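Local coordinates for protein putative LacI-family transcriptional regulator (Bacteroides fragilis, PDB 3GBV) that probably regulates transcription as a LacI-family DNA-binding factor, sensing a small effector through a periplasmic-binding-protein-like domain, at residues 96-101 / 109-114. Sequence-based numbering, arbitrary orientation.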
loop_
_atom_site.group_PDB
_atom_site.type_symbol
_atom_site.label_atom_id
_atom_site.label_comp_id
_atom_site.label_asym_id
_atom_site.label_seq_id
_atom_site.Cartn_x
_atom_site.Cartn_y
_atom_site.Cartn_z
ATOM N N PRO A 96 8.919 12.002 28.479
ATOM C CA PRO A 96 9.213 11.377 27.187
ATOM C C PRO A 96 8.362 11.958 26.062
ATOM O O PRO A 96 7.178 12.249 26.253
ATOM C CB PRO A 96 8.886 9.910 27.437
ATOM C CG PRO A 96 7.728 10.006 28.404
ATOM C CD PRO A 96 8.230 11.054 29.374
ATOM N N TYR A 97 8.966 12.124 24.890
ATOM C CA TYR A 97 8.236 12.650 23.752
ATOM C C TYR A 97 8.487 11.881 22.461
ATOM O O TYR A 97 9.565 11.317 22.238
ATOM C CB TYR A 97 8.544 14.137 23.561
ATOM C CG TYR A 97 9.977 14.468 23.231
ATOM C CD1 TYR A 97 10.410 14.534 21.907
ATOM C CD2 TYR A 97 10.886 14.808 24.238
ATOM C CE1 TYR A 97 11.703 14.941 21.596
ATOM C CE2 TYR A 97 12.186 15.214 23.934
ATOM C CZ TYR A 97 12.583 15.284 22.615
ATOM O OH TYR A 97 13.850 15.728 22.312
ATOM N N ILE A 98 7.463 11.867 21.617
ATOM C CA ILE A 98 7.506 11.165 20.349
ATOM C C ILE A 98 7.373 12.105 19.154
ATOM O O ILE A 98 6.509 12.984 19.135
ATOM C CB ILE A 98 6.363 10.122 20.273
ATOM C CG1 ILE A 98 6.575 9.045 21.340
ATOM C CG2 ILE A 98 6.287 9.522 18.869
ATOM C CD1 ILE A 98 5.447 8.067 21.439
ATOM N N TYR A 99 8.238 11.921 18.162
ATOM C CA TYR A 99 8.155 12.725 16.955
ATOM C C TYR A 99 7.353 11.967 15.909
ATOM O O TYR A 99 7.449 10.745 15.786
ATOM C CB TYR A 99 9.534 13.016 16.348
ATOM C CG TYR A 99 10.384 14.048 17.068
ATOM C CD1 TYR A 99 9.808 15.174 17.672
ATOM C CD2 TYR A 99 11.771 13.921 17.094
ATOM C CE1 TYR A 99 10.603 16.144 18.287
ATOM C CE2 TYR A 99 12.573 14.886 17.702
ATOM C CZ TYR A 99 11.987 15.992 18.296
ATOM O OH TYR A 99 12.787 16.934 18.905
ATOM N N ILE A 100 6.548 12.708 15.165
ATOM C CA ILE A 100 5.777 12.131 14.091
ATOM C C ILE A 100 6.047 13.001 12.877
ATOM O O ILE A 100 6.264 14.214 13.001
ATOM C CB ILE A 100 4.268 12.123 14.387
ATOM C CG1 ILE A 100 3.820 13.506 14.854
ATOM C CG2 ILE A 100 3.952 11.062 15.416
ATOM C CD1 ILE A 100 2.328 13.603 15.144
ATOM N N ASP A 101 6.057 12.363 11.711
ATOM C CA ASP A 101 6.281 13.031 10.438
ATOM C C ASP A 101 7.727 13.462 10.180
ATOM O O ASP A 101 8.371 12.961 9.258
ATOM C CB ASP A 101 5.358 14.236 10.315
ATOM C CG ASP A 101 5.314 14.765 8.917
ATOM O OD1 ASP A 101 4.925 13.985 8.019
ATOM O OD2 ASP A 101 5.680 15.940 8.719
ATOM N N PRO A 109 14.139 11.798 20.052
ATOM C CA PRO A 109 12.954 11.538 20.871
ATOM C C PRO A 109 13.001 10.120 21.416
ATOM O O PRO A 109 14.000 9.415 21.258
ATOM C CB PRO A 109 11.834 11.686 19.868
ATOM C CG PRO A 109 12.433 10.963 18.679
ATOM C CD PRO A 109 13.848 11.528 18.630
ATOM N N LEU A 110 11.905 9.709 22.047
ATOM C CA LEU A 110 11.793 8.365 22.580
ATOM C C LEU A 110 11.521 7.466 21.388
ATOM O O LEU A 110 12.041 6.353 21.309
ATOM C CB LEU A 110 10.622 8.268 23.557
ATOM C CG LEU A 110 10.125 6.848 23.864
ATOM C CD1 LEU A 110 11.162 6.083 24.687
ATOM C CD2 LEU A 110 8.813 6.937 24.619
ATOM N N ALA A 111 10.708 7.976 20.459
ATOM C CA ALA A 111 10.330 7.241 19.255
ATOM C C ALA A 111 9.867 8.172 18.127
ATOM O O ALA A 111 9.406 9.292 18.374
ATOM C CB ALA A 111 9.236 6.242 19.585
ATOM N N PHE A 112 9.990 7.689 16.893
ATOM C CA PHE A 112 9.609 8.445 15.705
ATOM C C PHE A 112 8.751 7.595 14.791
ATOM O O PHE A 112 9.021 6.411 14.590
ATOM C CB PHE A 112 10.849 8.898 14.925
ATOM C CG PHE A 112 10.545 9.419 13.535
ATOM C CD1 PHE A 112 9.955 10.665 13.353
ATOM C CD2 PHE A 112 10.845 8.653 12.410
ATOM C CE1 PHE A 112 9.668 11.142 12.070
ATOM C CE2 PHE A 112 10.564 9.120 11.122
ATOM C CZ PHE A 112 9.974 10.364 10.954
ATOM N N PHE A 113 7.717 8.221 14.241
ATOM C CA PHE A 113 6.796 7.567 13.324
ATOM C C PHE A 113 6.652 8.494 12.136
ATOM O O PHE A 113 6.198 9.641 12.273
ATOM C CB PHE A 113 5.426 7.349 13.976
ATOM C CG PHE A 113 5.429 6.308 15.056
ATOM C CD1 PHE A 113 5.304 4.964 14.740
ATOM C CD2 PHE A 113 5.590 6.670 16.391
ATOM C CE1 PHE A 113 5.346 3.993 15.731
ATOM C CE2 PHE A 113 5.635 5.706 17.390
ATOM C CZ PHE A 113 5.513 4.366 17.059
ATOM N N GLY A 114 7.054 7.989 10.976
ATOM C CA GLY A 114 6.983 8.759 9.752
ATOM C C GLY A 114 7.742 8.032 8.660
ATOM O O GLY A 114 8.319 6.963 8.891
#
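Tyr-99 and Phe-112 lie side by side in register at the middle of two parallel strands, 97-100 and 111-114, whose axes approach to 4.7 Å and are inclined by 20° to one another. Tyr-99 is held through both backbone groups: its N donates to Ala-111 O (2.9 Å) and its O accepts from Phe-113 N (3.0 Å). Asp-101 N continues the ladder to Phe-113 O, and at the other end Leu-110 N gives Tyr-97 O a nearly straight bond (2.8 Å, 171°). The strands are neighbours in the six-stranded parallel sheet of one lobe of the periplasmic-binding-protein fold, joined by a short loop without a helix. Pro-109, compact and apolar, crosses Tyr-99 at about a right angle, its CB making an off-centre CH-pi contact 4.0 Å from the ring centroid and also meeting Tyr-97 CE1 (3.7 Å). Both tyrosine hydroxyls bond Ala-107 O in the loop. With CG anti to the backbone N (chi1 167°), the Phe-112 ring lies along the neighbouring strand, its edge against Tyr-99 CB and Asp-101 O. On the opposite face, covered by helix 254-270, the branched Ile-98 sends CG2 to the edge of the Phe-113 ring at CD2 (3.8 Å), and the short Ala-111 methyl lies against Ile-98 CG1.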